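Local coordinates for 70 kDa protein (Xanthomonas sp., PDB 4B2N) that cleaves rubber oxidatively as a processive dioxygenase, using a polypeptide that carries two covalently attached c-type haems, at residues Asn576-Ser581 and His588-Ile593; Pro230-Gly235 and Asn321-Ala326; Trp445-Trp450 and Ala478-Gly483. All blocks are in the same frame, centred on the assembly; numbering follows the deposited sequence.

Contact 1: residues Asn576-Ser581 and His588-Ile593; sequences NSIFTS and HNMATI
Met590 reaches across to Asn576 and Ile578 in a small surface contact of about 130 Å² that rests on van der Waals packing, with no hydrogen bond across it. The methionine chain is bent twice, at chi2 (-77°) and chi3 (-69°), and this curl turns the terminal methyl toward Ile578 and the backbone carbonyl of Asn576. There Met590 CE meets Ile578 CD1 at 3.6 Å, the two side chains running at about a right angle so that methyl touches methyl. Asn576 CB sits against the inside of the bend, 4.0 Å from both Met590 CG and Met590 CE. One polar atom comes close to this apolar tip: Met590 CE sits 3.3 Å from the backbone Asn576 O, a carbon-oxygen approach.

Both segments lie in the irregular loop after strand 570-571, the second running into helix 593-596 at Ile593, and the disulfide Cys574-Cys586 ties the two limbs of the loop just before each segment begins. The contact lies beside these linked limbs: Asn576 also packs on Pro585, Cys586 and Thr587, and Met590 on Pro585.

Hydrogen bonds act inside each limb. Ser577 to Thr580 forms a type I beta turn in which Ser577 O accepts twice, from Thr580 N at 3.2 Å and from Thr580 OG1 at 2.7 Å, the hydroxyl lying nearly in line with the carbonyl (168°). On the other limb, His588-Met590 is a short 3-10 segment with Ala591 N bonded to His588 O at 3.1 Å. Ala591 CB packs 4.0 Å above one face of the His588 ring, toward its rim, and both side chains continue onto Leu596 of helix 593-596.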
ATOM      1  N   ASN A 576     -21.917   8.211 -21.134  1.00 29.45           N
ATOM      2  CA  ASN A 576     -20.981   7.926 -22.244  1.00 32.21           C
ATOM      3  C   ASN A 576     -20.908   9.019 -23.319  1.00 31.14           C
ATOM      4  O   ASN A 576     -20.083   8.940 -24.220  1.00 32.48           O
ATOM      5  CB  ASN A 576     -21.229   6.561 -22.905  1.00 34.33           C
ATOM      6  CG  ASN A 576     -21.379   5.425 -21.889  1.00 38.03           C
ATOM      7  OD1 ASN A 576     -22.227   4.540 -22.041  1.00 43.38           O
ATOM      8  ND2 ASN A 576     -20.606   5.477 -20.835  1.00 37.49           N
ATOM      9  N   SER A 577     -21.716  10.064 -23.198  1.00 32.49           N
ATOM     10  CA  SER A 577     -21.619  11.173 -24.172  1.00 30.79           C
ATOM     11  C   SER A 577     -20.261  11.859 -24.115  1.00 30.48           C
ATOM     12  O   SER A 577     -19.839  12.331 -23.050  1.00 28.01           O
ATOM     13  CB  SER A 577     -22.735  12.148 -23.925  1.00 31.88           C
ATOM     14  OG  SER A 577     -23.987  11.503 -24.126  1.00 31.31           O
ATOM     15  N   ILE A 578     -19.604  11.926 -25.278  1.00 33.22           N
ATOM     16  CA  ILE A 578     -18.265  12.469 -25.457  1.00 31.80           C
ATOM     17  C   ILE A 578     -18.148  13.978 -25.170  1.00 31.61           C
ATOM     18  O   ILE A 578     -17.083  14.454 -24.853  1.00 31.53           O
ATOM     19  CB  ILE A 578     -17.747  12.168 -26.901  1.00 38.24           C
ATOM     20  CG1 ILE A 578     -17.047  10.801 -26.916  1.00 40.96           C
ATOM     21  CG2 ILE A 578     -16.800  13.254 -27.461  1.00 39.86           C
ATOM     22  CD1 ILE A 578     -17.999   9.633 -27.115  1.00 44.45           C
ATOM     23  N   PHE A 579     -19.237  14.718 -25.319  1.00 29.71           N
ATOM     24  CA  PHE A 579     -19.231  16.145 -25.026  1.00 30.25           C
ATOM     25  C   PHE A 579     -19.256  16.481 -23.511  1.00 27.41           C
ATOM     26  O   PHE A 579     -19.179  17.638 -23.128  1.00 23.12           O
ATOM     27  CB  PHE A 579     -20.429  16.803 -25.738  1.00 30.33           C
ATOM     28  CG  PHE A 579     -21.763  16.410 -25.174  1.00 31.54           C
ATOM     29  CD1 PHE A 579     -22.238  16.976 -23.978  1.00 33.71           C
ATOM     30  CD2 PHE A 579     -22.601  15.522 -25.879  1.00 34.33           C
ATOM     31  CE1 PHE A 579     -23.477  16.612 -23.457  1.00 33.82           C
ATOM     32  CE2 PHE A 579     -23.864  15.176 -25.376  1.00 34.50           C
ATOM     33  CZ  PHE A 579     -24.302  15.719 -24.162  1.00 35.86           C
ATOM     34  N   THR A 580     -19.466  15.479 -22.656  1.00 26.58           N
ATOM     35  CA  THR A 580     -19.604  15.774 -21.217  1.00 26.90           C
ATOM     36  C   THR A 580     -18.220  16.110 -20.634  1.00 25.84           C
ATOM     37  O   THR A 580     -17.224  15.638 -21.170  1.00 25.21           O
ATOM     38  CB  THR A 580     -20.215  14.617 -20.407  1.00 29.68           C
ATOM     39  OG1 THR A 580     -19.443  13.416 -20.588  1.00 31.84           O
ATOM     40  CG2 THR A 580     -21.636  14.367 -20.826  1.00 28.23           C
ATOM     41  N   SER A 581     -18.184  16.903 -19.559  1.00 25.77           N
ATOM     42  CA  SER A 581     -16.934  17.242 -18.896  1.00 25.32           C
ATOM     43  C   SER A 581     -17.191  17.450 -17.408  1.00 25.86           C
ATOM     44  O   SER A 581     -17.998  18.267 -17.065  1.00 25.73           O
ATOM     45  CB  SER A 581     -16.358  18.520 -19.473  1.00 29.60           C
ATOM     46  OG  SER A 581     -15.108  18.796 -18.876  1.00 29.81           O
ATOM     47  N   HIS A 588     -16.344   0.589 -18.376  1.00 36.86           N
ATOM     48  CA  HIS A 588     -14.916   0.526 -18.652  1.00 37.41           C
ATOM     49  C   HIS A 588     -14.663   0.496 -20.133  1.00 37.02           C
ATOM     50  O   HIS A 588     -13.580   0.811 -20.577  1.00 33.53           O
ATOM     51  CB  HIS A 588     -14.221  -0.654 -17.956  1.00 37.17           C
ATOM     52  CG  HIS A 588     -12.701  -0.593 -18.066  1.00 39.09           C
ATOM     53  ND1 HIS A 588     -11.948   0.362 -17.403  1.00 30.87           N
ATOM     54  CD2 HIS A 588     -11.794  -1.358 -18.845  1.00 36.07           C
ATOM     55  CE1 HIS A 588     -10.636   0.193 -17.719  1.00 34.76           C
ATOM     56  NE2 HIS A 588     -10.539  -0.854 -18.610  1.00 42.58           N
ATOM     57  N   ASN A 589     -15.665   0.130 -20.916  1.00 36.84           N
ATOM     58  CA  ASN A 589     -15.515   0.071 -22.367  1.00 39.40           C
ATOM     59  C   ASN A 589     -15.243   1.407 -23.088  1.00 38.76           C
ATOM     60  O   ASN A 589     -14.647   1.425 -24.155  1.00 39.08           O
ATOM     61  CB  ASN A 589     -16.749  -0.616 -22.978  1.00 45.97           C
ATOM     62  CG  ASN A 589     -16.856  -2.090 -22.589  1.00 55.60           C
ATOM     63  OD1 ASN A 589     -15.861  -2.839 -22.593  1.00 60.84           O
ATOM     64  ND2 ASN A 589     -18.076  -2.523 -22.266  1.00 55.24           N
ATOM     65  N   MET A 590     -15.679   2.520 -22.508  1.00 38.08           N
ATOM     66  CA  MET A 590     -15.432   3.844 -23.100  1.00 38.44           C
ATOM     67  C   MET A 590     -14.132   4.473 -22.543  1.00 35.43           C
ATOM     68  O   MET A 590     -13.839   5.649 -22.803  1.00 34.31           O
ATOM     69  CB  MET A 590     -16.597   4.781 -22.804  1.00 39.86           C
ATOM     70  CG  MET A 590     -17.946   4.376 -23.367  1.00 48.79           C
ATOM     71  SD  MET A 590     -17.967   4.743 -25.119  1.00 61.95           S
ATOM     72  CE  MET A 590     -17.977   6.543 -25.210  1.00 49.67           C
ATOM     73  N   ALA A 591     -13.351   3.671 -21.816  1.00 33.66           N
ATOM     74  CA  ALA A 591     -12.067   4.104 -21.244  1.00 31.42           C
ATOM     75  C   ALA A 591     -11.124   4.806 -22.218  1.00 28.65           C
ATOM     76  O   ALA A 591     -10.865   4.336 -23.317  1.00 30.10           O
ATOM     77  CB  ALA A 591     -11.378   2.891 -20.650  1.00 29.36           C
ATOM     78  N   THR A 592     -10.544   5.922 -21.811  1.00 26.71           N
ATOM     79  CA  THR A 592      -9.596   6.633 -22.701  1.00 25.38           C
ATOM     80  C   THR A 592      -8.172   6.084 -22.599  1.00 22.83           C
ATOM     81  O   THR A 592      -7.878   5.234 -21.767  1.00 22.56           O
ATOM     82  CB  THR A 592      -9.583   8.118 -22.335  1.00 26.62           C
ATOM     83  OG1 THR A 592      -9.501   8.223 -20.903  1.00 28.17           O
ATOM     84  CG2 THR A 592     -10.880   8.792 -22.817  1.00 23.73           C
ATOM     85  N   ILE A 593      -7.285   6.568 -23.441  1.00 23.40           N
ATOM     86  CA  ILE A 593      -5.950   5.989 -23.521  1.00 23.05           C
ATOM     87  C   ILE A 593      -5.148   6.065 -22.195  1.00 21.66           C
ATOM     88  O   ILE A 593      -4.406   5.168 -21.879  1.00 20.93           O
ATOM     89  CB  ILE A 593      -5.202   6.640 -24.682  1.00 24.39           C
ATOM     90  CG1 ILE A 593      -3.992   5.799 -25.057  1.00 25.92           C
ATOM     91  CG2 ILE A 593      -4.881   8.117 -24.423  1.00 24.98           C
ATOM     92  CD1 ILE A 593      -3.261   6.409 -26.250  1.00 28.57           C
TER

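Contact 2: residues Pro230-Gly235 and Asn321-Ala326; sequences PITALG and NIFRDA
Thr232 CA and Phe323 CA are the nearest CA atoms of the two loops, yet they stand 10.4 Å apart, so side chains alone bridge the gap. Segment 321-326 is folded as a type I beta turn, Asn321 to Arg324, coupled to an Asx turn: Asn321 OD1 accepts from Phe323 N at 2.7 Å, the donor lying in the carbonyl plane, while the turn's own bond from Arg324 N to Asn321 O is weak. On the facing loop, Gly235 N bonds to Thr232 O at 3.0 Å.

The Phe323 ring projects from its turn toward the other segment, and its far end is what touches. Thr232 CG2 comes in at the ring edge, near the plane, 3.6 Å from Phe323 CE1; Ile231 CG2 approaches obliquely, 4.0 Å from Phe323 CZ. Ile322 CG2 of the same segment sits 3.9 Å above one face of the Phe323 ring, toward the rim. Behind the ring the turn is tied to the rest of the protein, with Arg324 in a salt bridge to Asp179, and Asp325 capping helix 326-331 through Ala328 N. A bound HEPES molecule, probably from the crystallisation liquor, lies beside the Ile231 side chain. In Thr232 the methyl is placed anti to the carbonyl carbon, which directs CG2 at the phenyl edge, 3.8 Å from Phe323 CZ.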
ATOM      1  N   PRO A 230      15.635  12.063 -21.477  1.00 30.31           N
ATOM      2  CA  PRO A 230      15.835  10.725 -20.862  1.00 30.17           C
ATOM      3  C   PRO A 230      17.079  10.739 -19.927  1.00 30.86           C
ATOM      4  O   PRO A 230      18.081  11.403 -20.226  1.00 26.94           O
ATOM      5  CB  PRO A 230      16.026   9.803 -22.067  1.00 33.02           C
ATOM      6  CG  PRO A 230      15.303  10.532 -23.201  1.00 35.45           C
ATOM      7  CD  PRO A 230      15.454  12.009 -22.941  1.00 33.26           C
ATOM      8  N   ILE A 231      17.010  10.028 -18.800  1.00 28.92           N
ATOM      9  CA  ILE A 231      18.148   9.935 -17.909  1.00 30.89           C
ATOM     10  C   ILE A 231      19.182   9.123 -18.707  1.00 37.21           C
ATOM     11  O   ILE A 231      20.390   9.439 -18.708  1.00 33.64           O
ATOM     12  CB  ILE A 231      17.803   9.196 -16.602  1.00 28.72           C
ATOM     13  CG1 ILE A 231      16.890  10.042 -15.761  1.00 30.49           C
ATOM     14  CG2 ILE A 231      19.050   8.886 -15.781  1.00 31.56           C
ATOM     15  CD1 ILE A 231      16.335   9.201 -14.643  1.00 25.69           C
ATOM     16  N   THR A 232      18.708   8.092 -19.410  1.00 34.30           N
ATOM     17  CA  THR A 232      19.623   7.342 -20.282  1.00 41.32           C
ATOM     18  C   THR A 232      19.141   7.508 -21.734  1.00 38.96           C
ATOM     19  O   THR A 232      17.988   7.177 -22.062  1.00 38.41           O
ATOM     20  CB  THR A 232      19.780   5.887 -19.810  1.00 41.54           C
ATOM     21  OG1 THR A 232      18.599   5.140 -20.157  1.00 46.73           O
ATOM     22  CG2 THR A 232      19.955   5.879 -18.276  1.00 37.66           C
ATOM     23  N   ALA A 233      19.991   8.125 -22.551  1.00 41.66           N
ATOM     24  CA  ALA A 233      19.630   8.588 -23.894  1.00 44.24           C
ATOM     25  C   ALA A 233      18.825   7.535 -24.689  1.00 51.11           C
ATOM     26  O   ALA A 233      17.638   7.738 -25.045  1.00 51.00           O
ATOM     27  CB  ALA A 233      20.877   9.041 -24.665  1.00 43.41           C
ATOM     28  N   LEU A 234      19.441   6.397 -24.959  1.00 50.59           N
ATOM     29  CA  LEU A 234      18.710   5.432 -25.767  1.00 52.10           C
ATOM     30  C   LEU A 234      17.839   4.464 -24.946  1.00 51.86           C
ATOM     31  O   LEU A 234      17.173   3.601 -25.506  1.00 56.57           O
ATOM     32  CB  LEU A 234      19.657   4.705 -26.732  1.00 52.38           C
ATOM     33  CG  LEU A 234      20.318   5.608 -27.802  1.00 53.05           C
ATOM     34  CD1 LEU A 234      21.194   4.748 -28.716  1.00 49.13           C
ATOM     35  CD2 LEU A 234      19.321   6.504 -28.568  1.00 45.91           C
ATOM     36  N   GLY A 235      17.813   4.654 -23.630  1.00 44.63           N
ATOM     37  CA  GLY A 235      17.282   3.670 -22.707  1.00 40.35           C
ATOM     38  C   GLY A 235      15.847   3.186 -22.872  1.00 35.93           C
ATOM     39  O   GLY A 235      14.984   3.802 -23.526  1.00 34.32           O
ATOM     40  N   ASN A 321      14.545  -1.341  -9.421  1.00 19.67           N
ATOM     41  CA  ASN A 321      15.323  -0.244  -9.980  1.00 19.97           C
ATOM     42  C   ASN A 321      16.371  -0.764 -10.967  1.00 21.36           C
ATOM     43  O   ASN A 321      17.125  -1.649 -10.650  1.00 18.77           O
ATOM     44  CB  ASN A 321      16.025   0.446  -8.794  1.00 20.95           C
ATOM     45  CG  ASN A 321      16.885   1.625  -9.203  1.00 21.54           C
ATOM     46  OD1 ASN A 321      17.566   1.613 -10.211  1.00 24.17           O
ATOM     47  ND2 ASN A 321      16.802   2.685  -8.414  1.00 22.06           N
ATOM     48  N   ILE A 322      16.436  -0.171 -12.159  1.00 22.75           N
ATOM     49  CA  ILE A 322      17.153  -0.745 -13.271  1.00 27.12           C
ATOM     50  C   ILE A 322      18.618  -0.448 -13.177  1.00 29.34           C
ATOM     51  O   ILE A 322      19.460  -1.059 -13.885  1.00 29.95           O
ATOM     52  CB  ILE A 322      16.520  -0.237 -14.606  1.00 31.78           C
ATOM     53  CG1 ILE A 322      16.155  -1.426 -15.419  1.00 35.44           C
ATOM     54  CG2 ILE A 322      17.277   0.921 -15.272  1.00 32.49           C
ATOM     55  CD1 ILE A 322      15.048  -2.193 -14.723  1.00 31.62           C
ATOM     56  N   PHE A 323      18.941   0.486 -12.298  1.00 25.03           N
ATOM     57  CA  PHE A 323      20.337   0.878 -12.176  1.00 26.52           C
ATOM     58  C   PHE A 323      21.142   0.005 -11.197  1.00 26.12           C
ATOM     59  O   PHE A 323      22.353   0.086 -11.185  1.00 29.20           O
ATOM     60  CB  PHE A 323      20.406   2.362 -11.806  1.00 27.55           C
ATOM     61  CG  PHE A 323      19.822   3.287 -12.857  1.00 28.26           C
ATOM     62  CD1 PHE A 323      20.251   3.213 -14.202  1.00 29.16           C
ATOM     63  CD2 PHE A 323      18.883   4.270 -12.493  1.00 29.05           C
ATOM     64  CE1 PHE A 323      19.748   4.071 -15.164  1.00 28.45           C
ATOM     65  CE2 PHE A 323      18.382   5.174 -13.468  1.00 29.59           C
ATOM     66  CZ  PHE A 323      18.804   5.053 -14.801  1.00 29.26           C
ATOM     67  N   ARG A 324      20.491  -0.823 -10.362  1.00 22.57           N
ATOM     68  CA  ARG A 324      21.239  -1.628  -9.368  1.00 21.07           C
ATOM     69  C   ARG A 324      21.690  -2.905 -10.004  1.00 22.43           C
ATOM     70  O   ARG A 324      21.058  -3.320 -10.952  1.00 22.94           O
ATOM     71  CB  ARG A 324      20.321  -2.043  -8.223  1.00 19.69           C
ATOM     72  CG  ARG A 324      19.795  -0.866  -7.445  1.00 19.91           C
ATOM     73  CD  ARG A 324      19.486  -1.233  -6.013  1.00 18.55           C
ATOM     74  NE  ARG A 324      19.538   0.036  -5.288  1.00 16.44           N
ATOM     75  CZ  ARG A 324      18.536   0.873  -5.189  1.00 17.49           C
ATOM     76  NH1 ARG A 324      17.303   0.577  -5.702  1.00 16.17           N
ATOM     77  NH2 ARG A 324      18.762   2.017  -4.551  1.00 16.92           N
ATOM     78  N   ASP A 325      22.758  -3.548  -9.499  1.00 21.06           N
ATOM     79  CA  ASP A 325      23.066  -4.907  -9.919  1.00 20.87           C
ATOM     80  C   ASP A 325      22.431  -5.928  -8.930  1.00 19.97           C
ATOM     81  O   ASP A 325      21.796  -5.518  -7.956  1.00 18.69           O
ATOM     82  CB  ASP A 325      24.575  -5.124 -10.170  1.00 24.36           C
ATOM     83  CG  ASP A 325      25.378  -5.113  -8.895  1.00 24.29           C
ATOM     84  OD1 ASP A 325      24.854  -4.867  -7.769  1.00 22.93           O
ATOM     85  OD2 ASP A 325      26.583  -5.391  -9.002  1.00 32.21           O
ATOM     86  N   ALA A 326      22.526  -7.231  -9.208  1.00 20.46           N
ATOM     87  CA  ALA A 326      21.855  -8.247  -8.368  1.00 20.99           C
ATOM     88  C   ALA A 326      22.321  -8.116  -6.921  1.00 18.66           C
ATOM     89  O   ALA A 326      21.525  -8.145  -6.016  1.00 19.06           O
ATOM     90  CB  ALA A 326      22.142  -9.670  -8.889  1.00 19.87           C
TER

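Contact 3: residues Trp445-Trp450 and Ala478-Gly483; sequences WNSGWW and AIYNNG
Two helix C-termini meet here: Ser447, the first residue to leave helix 439-446, faces Tyr480 and Asn481 in the last turn of helix 467-481. That second helix closes in a Schellman motif, with Gly483 at positive phi as the C-prime residue, Gly483 N bonded to Tyr480 O at 2.9 Å and Gly484 N to Ile479 O. Direct contact is slight for so buried a place. Ser447 CB lies 4.2 Å from Tyr480 CE2, approaching the ring obliquely, and no hydrogen bond joins the segments directly; two waters do so instead.

Water 2 donates to both Ser447 OG (2.7 Å) and Asn481 OD1 (2.9 Å), spanning the 4.2 Å between these oxygens. The torsion of Ser447 (chi1 61°) tucks OG between its backbone N and carbonyl carbon, where the hydroxyl bonds to Arg443 O one helical turn back and takes the water's hydrogen as well. The other end of the Asn481 amide is held too, ND2 bonding to Glu275 OE1, so both ends are bonded, which sets its rotation.

Arg443 of helix 439-446 also spans the junction: it makes a cation-pi contact with the Tyr480 ring and reaches Tyr480 O through NH1, while Arg477 NH1 bonds to Ser447 O. The tyrosine is swung out with CG opposite its backbone N (chi1 170°), carrying its hydroxyl toward Asn446, with one water between. Water 1 lies in the plane of the phenol ring, accepting from Asn446 ND2 at 3.1 Å and lying 2.9 Å from Tyr480 OH.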
ATOM      1  N   TRP A 445       7.522 -17.446  -7.700  1.00 14.82           N
ATOM      2  CA  TRP A 445       7.807 -16.733  -6.476  1.00 14.43           C
ATOM      3  C   TRP A 445       8.351 -17.666  -5.381  1.00 14.58           C
ATOM      4  O   TRP A 445       9.382 -17.370  -4.732  1.00 13.75           O
ATOM      5  CB  TRP A 445       6.481 -16.089  -6.008  1.00 13.94           C
ATOM      6  CG  TRP A 445       6.623 -15.454  -4.664  1.00 13.61           C
ATOM      7  CD1 TRP A 445       6.625 -16.090  -3.431  1.00 14.42           C
ATOM      8  CD2 TRP A 445       6.799 -14.049  -4.390  1.00 13.90           C
ATOM      9  NE1 TRP A 445       6.769 -15.164  -2.410  1.00 14.49           N
ATOM     10  CE2 TRP A 445       6.882 -13.916  -2.945  1.00 14.28           C
ATOM     11  CE3 TRP A 445       6.892 -12.894  -5.196  1.00 14.31           C
ATOM     12  CZ2 TRP A 445       7.079 -12.675  -2.314  1.00 13.23           C
ATOM     13  CZ3 TRP A 445       7.052 -11.638  -4.543  1.00 15.03           C
ATOM     14  CH2 TRP A 445       7.121 -11.541  -3.133  1.00 13.82           C
ATOM     15  N   ASN A 446       7.595 -18.746  -5.090  1.00 15.05           N
ATOM     16  CA  ASN A 446       7.888 -19.717  -4.032  1.00 14.49           C
ATOM     17  C   ASN A 446       9.260 -20.370  -4.142  1.00 15.95           C
ATOM     18  O   ASN A 446       9.825 -20.827  -3.148  1.00 17.77           O
ATOM     19  CB  ASN A 446       6.830 -20.815  -4.046  1.00 15.41           C
ATOM     20  CG  ASN A 446       5.483 -20.309  -3.571  1.00 17.19           C
ATOM     21  OD1 ASN A 446       5.415 -19.199  -3.007  1.00 17.09           O
ATOM     22  ND2 ASN A 446       4.406 -21.100  -3.763  1.00 17.50           N
ATOM     23  N   SER A 447       9.780 -20.459  -5.354  1.00 15.35           N
ATOM     24  CA  SER A 447      11.016 -21.162  -5.612  1.00 15.71           C
ATOM     25  C   SER A 447      12.184 -20.187  -5.779  1.00 16.08           C
ATOM     26  O   SER A 447      13.122 -20.503  -6.501  1.00 16.50           O
ATOM     27  CB  SER A 447      10.868 -22.021  -6.913  1.00 15.65           C
ATOM     28  OG  SER A 447      10.593 -21.162  -8.028  1.00 14.79           O
ATOM     29  N   GLY A 448      12.157 -18.998  -5.153  1.00 14.94           N
ATOM     30  CA  GLY A 448      13.345 -18.141  -5.321  1.00 15.26           C
ATOM     31  C   GLY A 448      13.579 -17.166  -4.184  1.00 14.94           C
ATOM     32  O   GLY A 448      13.048 -17.313  -3.084  1.00 13.15           O
ATOM     33  N   TRP A 449      14.283 -16.096  -4.493  1.00 13.14           N
ATOM     34  CA  TRP A 449      14.704 -15.145  -3.469  1.00 14.27           C
ATOM     35  C   TRP A 449      13.472 -14.498  -2.813  1.00 13.51           C
ATOM     36  O   TRP A 449      13.421 -14.288  -1.594  1.00 14.34           O
ATOM     37  CB  TRP A 449      15.637 -14.112  -4.192  1.00 14.02           C
ATOM     38  CG  TRP A 449      16.041 -12.983  -3.279  1.00 14.21           C
ATOM     39  CD1 TRP A 449      17.163 -12.900  -2.444  1.00 15.55           C
ATOM     40  CD2 TRP A 449      15.289 -11.753  -3.070  1.00 14.33           C
ATOM     41  NE1 TRP A 449      17.156 -11.715  -1.742  1.00 15.53           N
ATOM     42  CE2 TRP A 449      16.038 -10.966  -2.091  1.00 15.48           C
ATOM     43  CE3 TRP A 449      14.053 -11.243  -3.558  1.00 13.77           C
ATOM     44  CZ2 TRP A 449      15.573  -9.718  -1.635  1.00 13.75           C
ATOM     45  CZ3 TRP A 449      13.625  -9.998  -3.129  1.00 12.55           C
ATOM     46  CH2 TRP A 449      14.356  -9.254  -2.152  1.00 13.85           C
ATOM     47  N   TRP A 450      12.443 -14.224  -3.590  1.00 13.10           N
ATOM     48  CA  TRP A 450      11.252 -13.595  -3.047  1.00 13.49           C
ATOM     49  C   TRP A 450      10.676 -14.385  -1.902  1.00 14.04           C
ATOM     50  O   TRP A 450      10.230 -13.792  -0.897  1.00 14.47           O
ATOM     51  CB  TRP A 450      10.237 -13.402  -4.176  1.00 14.19           C
ATOM     52  CG  TRP A 450      10.812 -12.474  -5.191  1.00 13.64           C
ATOM     53  CD1 TRP A 450      11.472 -12.804  -6.369  1.00 13.62           C
ATOM     54  CD2 TRP A 450      10.860 -11.000  -5.101  1.00 14.10           C
ATOM     55  NE1 TRP A 450      11.930 -11.659  -6.975  1.00 14.55           N
ATOM     56  CE2 TRP A 450      11.589 -10.548  -6.253  1.00 14.78           C
ATOM     57  CE3 TRP A 450      10.332 -10.064  -4.208  1.00 13.87           C
ATOM     58  CZ2 TRP A 450      11.758  -9.173  -6.523  1.00 14.84           C
ATOM     59  CZ3 TRP A 450      10.494  -8.728  -4.456  1.00 15.10           C
ATOM     60  CH2 TRP A 450      11.229  -8.280  -5.584  1.00 14.53           C
ATOM     61  N   ALA A 478      10.655 -23.032 -15.168  1.00 15.63           N
ATOM     62  CA  ALA A 478       9.323 -23.016 -15.845  1.00 16.48           C
ATOM     63  C   ALA A 478       8.690 -24.412 -15.800  1.00 17.97           C
ATOM     64  O   ALA A 478       7.484 -24.557 -15.639  1.00 17.93           O
ATOM     65  CB  ALA A 478       9.470 -22.523 -17.291  1.00 16.23           C
ATOM     66  N   ILE A 479       9.517 -25.451 -15.945  1.00 16.58           N
ATOM     67  CA  ILE A 479       9.024 -26.801 -15.818  1.00 18.48           C
ATOM     68  C   ILE A 479       8.427 -27.071 -14.435  1.00 17.58           C
ATOM     69  O   ILE A 479       7.287 -27.612 -14.306  1.00 18.10           O
ATOM     70  CB  ILE A 479      10.127 -27.815 -16.147  1.00 17.67           C
ATOM     71  CG1 ILE A 479      10.419 -27.760 -17.676  1.00 17.24           C
ATOM     72  CG2 ILE A 479       9.674 -29.212 -15.717  1.00 17.55           C
ATOM     73  CD1 ILE A 479      11.789 -28.405 -17.980  1.00 17.47           C
ATOM     74  N   TYR A 480       9.159 -26.695 -13.400  1.00 16.98           N
ATOM     75  CA  TYR A 480       8.628 -26.783 -12.047  1.00 16.72           C
ATOM     76  C   TYR A 480       7.348 -25.936 -11.922  1.00 16.44           C
ATOM     77  O   TYR A 480       6.335 -26.418 -11.381  1.00 15.99           O
ATOM     78  CB  TYR A 480       9.632 -26.284 -10.977  1.00 17.19           C
ATOM     79  CG  TYR A 480       8.936 -26.188  -9.661  1.00 17.78           C
ATOM     80  CD1 TYR A 480       8.518 -27.355  -8.999  1.00 18.61           C
ATOM     81  CD2 TYR A 480       8.617 -24.928  -9.096  1.00 18.30           C
ATOM     82  CE1 TYR A 480       7.783 -27.271  -7.817  1.00 19.14           C
ATOM     83  CE2 TYR A 480       7.928 -24.837  -7.891  1.00 18.04           C
ATOM     84  CZ  TYR A 480       7.516 -26.022  -7.270  1.00 18.86           C
ATOM     85  OH  TYR A 480       6.836 -25.894  -6.090  1.00 16.50           O
ATOM     86  N   ASN A 481       7.386 -24.706 -12.415  1.00 14.90           N
ATOM     87  CA  ASN A 481       6.207 -23.808 -12.339  1.00 16.40           C
ATOM     88  C   ASN A 481       4.935 -24.425 -12.977  1.00 17.74           C
ATOM     89  O   ASN A 481       3.771 -24.178 -12.532  1.00 17.78           O
ATOM     90  CB  ASN A 481       6.532 -22.470 -13.009  1.00 14.91           C
ATOM     91  CG  ASN A 481       7.599 -21.695 -12.254  1.00 14.21           C
ATOM     92  OD1 ASN A 481       7.948 -22.044 -11.121  1.00 13.66           O
ATOM     93  ND2 ASN A 481       8.105 -20.608 -12.886  1.00 13.21           N
ATOM     94  N   ASN A 482       5.171 -25.309 -13.950  1.00 19.51           N
ATOM     95  CA  ASN A 482       4.085 -25.947 -14.696  1.00 21.29           C
ATOM     96  C   ASN A 482       3.873 -27.385 -14.222  1.00 22.02           C
ATOM     97  O   ASN A 482       3.342 -28.224 -14.957  1.00 26.52           O
ATOM     98  CB  ASN A 482       4.365 -25.839 -16.215  1.00 22.59           C
ATOM     99  CG  ASN A 482       4.298 -24.364 -16.745  1.00 24.84           C
ATOM    100  OD1 ASN A 482       5.293 -23.506 -16.703  1.00 25.58           O
ATOM    101  ND2 ASN A 482       3.114 -24.045 -17.237  1.00 27.16           N
ATOM    102  N   GLY A 483       4.296 -27.712 -13.007  1.00 21.45           N
ATOM    103  CA  GLY A 483       3.936 -29.020 -12.403  1.00 20.61           C
ATOM    104  C   GLY A 483       4.967 -30.117 -12.483  1.00 22.28           C
ATOM    105  O   GLY A 483       4.720 -31.233 -12.023  1.00 22.26           O
TER
HETATM  106  O   HOH W   1       5.466 -23.867  -4.615  1.00 21.97           O
HETATM  107  O   HOH W   2      10.801 -22.234 -10.537  1.00 15.25           O

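How the contacts relate
The three contacts are separate sites in a single chain, each with its centre 25 to 29 Å from the chain centre and away from the annotated haem sites. Contacts 2 and 3 are the nearest pair, their nearest atoms about 7 Å apart although their centres lie 27 Å from each other. Contact 1 is remote from both: its nearest atoms are about 19 Å from contact 2 and about 25 Å from contact 3. In sequence they follow one another as 2, 3, 1 without interleaving. Contact 1 closes a loop on itself and contact 2 joins two distant loops, both at the surface, whereas contact 3 is buried between two helix ends.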